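Local coordinates for protein putative acyl-CoA dehydrogenase (Burkholderia xenovorans, PDB 5JSC) that is a putative flavoprotein of the acyl-CoA dehydrogenase family that binds flavin-adenine dinucleotide, at residues L109-G117 against V135-F144. Sequence-based numbering, arbitrary orientation.
Sequences LAMQGLGSG and VANGTAIAAF. With FAD (flavin-adenine dinucleotide), chain M.
Q112 reaches from helix 103-122 to the end of helix 125-136 and the loop after it, and its carboxamide forms three hydrogen bonds there. Q112 NE2 gives one hydrogen to A140 O (2.8 Å) and the other to V135 O (3.2 Å), both acceptors lying close to the amide plane, while Q112 OE1 takes A142 N at 3.1 Å in a nearly straight bond (168°). Two acceptors and one donor thus fix the flip of the buried amide. V135 O also receives G138 N, part of the Schellman motif that closes helix 125-136. Through V135 O on one side and A140 and A142 on the other, Q112 ties this helix end to the chain leaving it. V135 CG1 packs against Q112 O (3.3 Å) and S116 OG, whose hydroxyl is hydrogen-bonded to Q112 O.

Further along, A142 CB lies 3.6 Å from G115 C, over the helix backbone; lacking a side chain, G115 lets the two backbones approach to 4.0 Å between G115 CA and A143 CA. F144 closes the contact. Its CG stands anti to the backbone N (chi1 -178°), which lays one face of the F144 ring against L114 CD1, 4.0 Å from the centroid in a CH-pi contact. Through this packing and that of G115 on A142, helix 103-122 backs the segment entering strand 144-145. F144 O accepts FAD N3 at 2.8 Å, almost linearly (174°), one of several groups holding FAD in this acyl-CoA dehydrogenase-type pocket.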
loop_
_atom_site.group_PDB
_atom_site.type_symbol
_atom_site.label_atom_id
_atom_site.label_comp_id
_atom_site.label_asym_id
_atom_site.label_seq_id
_atom_site.Cartn_x
_atom_site.Cartn_y
_atom_site.Cartn_z
ATOM N N LEU C 109 11.581 4.894 31.317
ATOM C CA LEU C 109 12.516 5.971 31.007
ATOM C C LEU C 109 11.812 7.107 30.277
ATOM O O LEU C 109 12.035 8.287 30.582
ATOM C CB LEU C 109 13.684 5.443 30.181
ATOM C CG LEU C 109 14.767 6.504 29.909
ATOM C CD1 LEU C 109 16.194 5.972 30.138
ATOM C CD2 LEU C 109 14.649 7.046 28.496
ATOM N N ALA C 110 10.952 6.764 29.318
ATOM C CA ALA C 110 10.259 7.773 28.523
ATOM C C ALA C 110 9.503 8.753 29.406
ATOM O O ALA C 110 9.543 9.970 29.179
ATOM C CB ALA C 110 9.297 7.091 27.553
ATOM N N MET C 111 8.780 8.241 30.403
ATOM C CA MET C 111 7.933 9.123 31.195
ATOM C C MET C 111 8.725 9.998 32.151
ATOM O O MET C 111 8.244 11.073 32.517
ATOM C CB MET C 111 6.894 8.317 31.970
ATOM C CG MET C 111 5.831 7.712 31.066
ATOM S SD MET C 111 5.107 8.898 29.911
ATOM C CE MET C 111 4.623 10.231 31.024
ATOM N N GLN C 112 9.927 9.580 32.551
ATOM C CA GLN C 112 10.775 10.489 33.309
ATOM C C GLN C 112 11.195 11.681 32.461
ATOM O O GLN C 112 11.422 12.766 32.999
ATOM C CB GLN C 112 12.000 9.748 33.839
ATOM C CG GLN C 112 11.666 8.657 34.847
ATOM C CD GLN C 112 10.914 9.194 36.047
ATOM O OE1 GLN C 112 9.692 9.067 36.130
ATOM N NE2 GLN C 112 11.643 9.803 36.991
ATOM N N GLY C 113 11.303 11.500 31.146
ATOM C CA GLY C 113 11.541 12.600 30.235
ATOM C C GLY C 113 10.291 13.423 29.973
ATOM O O GLY C 113 10.241 14.608 30.305
ATOM N N LEU C 114 9.265 12.802 29.379
ATOM C CA LEU C 114 8.066 13.551 29.002
ATOM C C LEU C 114 7.416 14.218 30.213
ATOM O O LEU C 114 6.988 15.381 30.137
ATOM C CB LEU C 114 7.073 12.616 28.304
ATOM C CG LEU C 114 5.737 13.259 27.914
ATOM C CD1 LEU C 114 5.936 14.335 26.859
ATOM C CD2 LEU C 114 4.763 12.182 27.425
ATOM N N GLY C 115 7.344 13.508 31.341
ATOM C CA GLY C 115 6.704 14.040 32.532
ATOM C C GLY C 115 7.441 15.189 33.180
ATOM O O GLY C 115 6.819 15.980 33.897
ATOM N N SER C 116 8.756 15.296 32.972
ATOM C CA SER C 116 9.504 16.409 33.535
ATOM C C SER C 116 9.888 17.463 32.509
ATOM O O SER C 116 10.403 18.514 32.899
ATOM C CB SER C 116 10.782 15.910 34.230
ATOM O OG SER C 116 11.718 15.389 33.291
ATOM N N GLY C 117 9.659 17.215 31.217
ATOM C CA GLY C 117 10.182 18.110 30.199
ATOM C C GLY C 117 9.664 19.532 30.320
ATOM O O GLY C 117 10.393 20.491 30.059
ATOM N N VAL C 135 13.664 13.458 39.686
ATOM C CA VAL C 135 13.371 12.800 38.410
ATOM C C VAL C 135 14.634 12.136 37.878
ATOM O O VAL C 135 14.629 10.965 37.469
ATOM C CB VAL C 135 12.801 13.811 37.396
ATOM C CG1 VAL C 135 12.767 13.202 35.982
ATOM C CG2 VAL C 135 11.394 14.270 37.809
ATOM N N ALA C 136 15.746 12.877 37.907
ATOM C CA ALA C 136 16.986 12.424 37.289
ATOM C C ALA C 136 17.606 11.245 38.025
ATOM O O ALA C 136 18.318 10.449 37.406
ATOM C CB ALA C 136 17.993 13.577 37.218
ATOM N N ASN C 137 17.396 11.120 39.336
ATOM C CA ASN C 137 17.945 9.969 40.042
ATOM C C ASN C 137 16.900 8.891 40.312
ATOM O O ASN C 137 17.193 7.905 40.997
ATOM C CB ASN C 137 18.668 10.406 41.330
ATOM C CG ASN C 137 17.741 10.925 42.422
ATOM O OD1 ASN C 137 16.528 10.781 42.369
ATOM N ND2 ASN C 137 18.343 11.522 43.454
ATOM N N GLY C 138 15.705 9.026 39.740
ATOM C CA GLY C 138 14.716 7.976 39.860
ATOM C C GLY C 138 13.997 7.882 41.184
ATOM O O GLY C 138 13.370 6.854 41.457
ATOM N N THR C 139 14.055 8.918 42.023
ATOM C CA THR C 139 13.334 8.900 43.291
ATOM C C THR C 139 12.022 9.671 43.243
ATOM O O THR C 139 11.319 9.734 44.260
ATOM C CB THR C 139 14.218 9.435 44.427
ATOM O OG1 THR C 139 14.558 10.803 44.175
ATOM C CG2 THR C 139 15.494 8.597 44.554
ATOM N N ALA C 140 11.674 10.252 42.096
ATOM C CA ALA C 140 10.346 10.813 41.870
ATOM C C ALA C 140 9.874 10.389 40.492
ATOM O O ALA C 140 10.602 10.560 39.510
ATOM C CB ALA C 140 10.339 12.341 41.960
ATOM N N ILE C 141 8.659 9.849 40.424
ATOM C CA ILE C 141 8.067 9.390 39.172
ATOM C C ILE C 141 7.232 10.521 38.580
ATOM O O ILE C 141 6.352 11.075 39.254
ATOM C CB ILE C 141 7.218 8.127 39.411
ATOM C CG1 ILE C 141 8.111 6.993 39.935
ATOM C CG2 ILE C 141 6.495 7.711 38.137
ATOM C CD1 ILE C 141 7.356 5.724 40.289
ATOM N N ALA C 142 7.506 10.866 37.321
ATOM C CA ALA C 142 6.893 12.005 36.647
ATOM C C ALA C 142 5.708 11.572 35.796
ATOM O O ALA C 142 5.578 10.408 35.415
ATOM C CB ALA C 142 7.924 12.722 35.764
ATOM N N ALA C 143 4.850 12.545 35.477
ATOM C CA ALA C 143 3.702 12.307 34.608
ATOM C C ALA C 143 3.303 13.608 33.922
ATOM O O ALA C 143 3.547 14.703 34.435
ATOM C CB ALA C 143 2.521 11.726 35.391
ATOM N N PHE C 144 2.664 13.458 32.765
ATOM C CA PHE C 144 2.332 14.537 31.833
ATOM C C PHE C 144 0.834 14.443 31.573
ATOM O O PHE C 144 0.385 13.510 30.903
ATOM C CB PHE C 144 3.143 14.353 30.549
ATOM C CG PHE C 144 2.945 15.410 29.493
ATOM C CD1 PHE C 144 3.643 16.607 29.549
ATOM C CD2 PHE C 144 2.139 15.165 28.381
ATOM C CE1 PHE C 144 3.505 17.561 28.556
ATOM C CE2 PHE C 144 2.005 16.119 27.375
ATOM C CZ PHE C 144 2.687 17.317 27.467
HETATM P PA FAD M . -9.355 11.658 19.406
HETATM O O1A FAD M . -8.805 13.005 19.690
HETATM O O2A FAD M . -10.864 11.469 19.576
HETATM O O5B FAD M . -8.921 11.256 17.931
HETATM C C5B FAD M . -9.418 10.032 17.355
HETATM C C4B FAD M . -8.693 9.866 16.045
HETATM O O4B FAD M . -9.068 10.941 15.165
HETATM C C3B FAD M . -7.178 9.994 16.118
HETATM O O3B FAD M . -6.537 8.811 16.603
HETATM C C2B FAD M . -6.822 10.334 14.669
HETATM O O2B FAD M . -6.747 9.139 13.891
HETATM C C1B FAD M . -8.039 11.163 14.222
HETATM N N9A FAD M . -7.819 12.602 14.134
HETATM C C8A FAD M . -7.426 13.446 15.140
HETATM N N7A FAD M . -7.397 14.710 14.796
HETATM C C5A FAD M . -7.797 14.699 13.466
HETATM C C6A FAD M . -7.987 15.728 12.526
HETATM N N6A FAD M . -7.768 17.022 12.784
HETATM N N1A FAD M . -8.402 15.381 11.286
HETATM C C2A FAD M . -8.598 14.083 11.015
HETATM N N3A FAD M . -8.452 13.027 11.822
HETATM C C4A FAD M . -8.052 13.406 13.043
HETATM N N1 FAD M . -2.165 11.566 27.144
HETATM C C2 FAD M . -1.596 12.370 28.096
HETATM O O2 FAD M . -1.978 13.538 28.285
HETATM N N3 FAD M . -0.583 11.879 28.877
HETATM C C4 FAD M . -0.050 10.607 28.803
HETATM O O4 FAD M . 0.798 10.240 29.612
HETATM C C4X FAD M . -0.627 9.778 27.787
HETATM N N5 FAD M . -0.222 8.542 27.699
HETATM C C5X FAD M . -0.917 7.686 26.859
HETATM C C6 FAD M . -0.598 6.329 26.873
HETATM C C7 FAD M . -1.330 5.411 26.130
HETATM C C7M FAD M . -0.980 3.947 26.211
HETATM C C8 FAD M . -2.398 5.864 25.331
HETATM C C8M FAD M . -3.222 4.900 24.512
HETATM C C9 FAD M . -2.705 7.220 25.300
HETATM C C9A FAD M . -1.981 8.133 26.061
HETATM N N10 FAD M . -2.333 9.498 26.129
HETATM C C10 FAD M . -1.695 10.340 27.007
HETATM C "C1'" FAD M . -3.495 9.974 25.366
HETATM C "C2'" FAD M . -3.197 10.197 23.887
HETATM O "O2'" FAD M . -2.347 11.328 23.704
HETATM C "C3'" FAD M . -4.510 10.420 23.138
HETATM O "O3'" FAD M . -5.188 9.172 23.171
HETATM C "C4'" FAD M . -4.331 10.875 21.691
HETATM O "O4'" FAD M . -3.869 12.227 21.680
HETATM C "C5'" FAD M . -5.616 10.754 20.898
HETATM O "O5'" FAD M . -6.634 11.510 21.586
HETATM P P FAD M . -8.063 10.766 21.793
HETATM O O1P FAD M . -7.881 9.416 22.395
HETATM O O2P FAD M . -8.977 11.685 22.543
HETATM O O3P FAD M . -8.623 10.576 20.312
#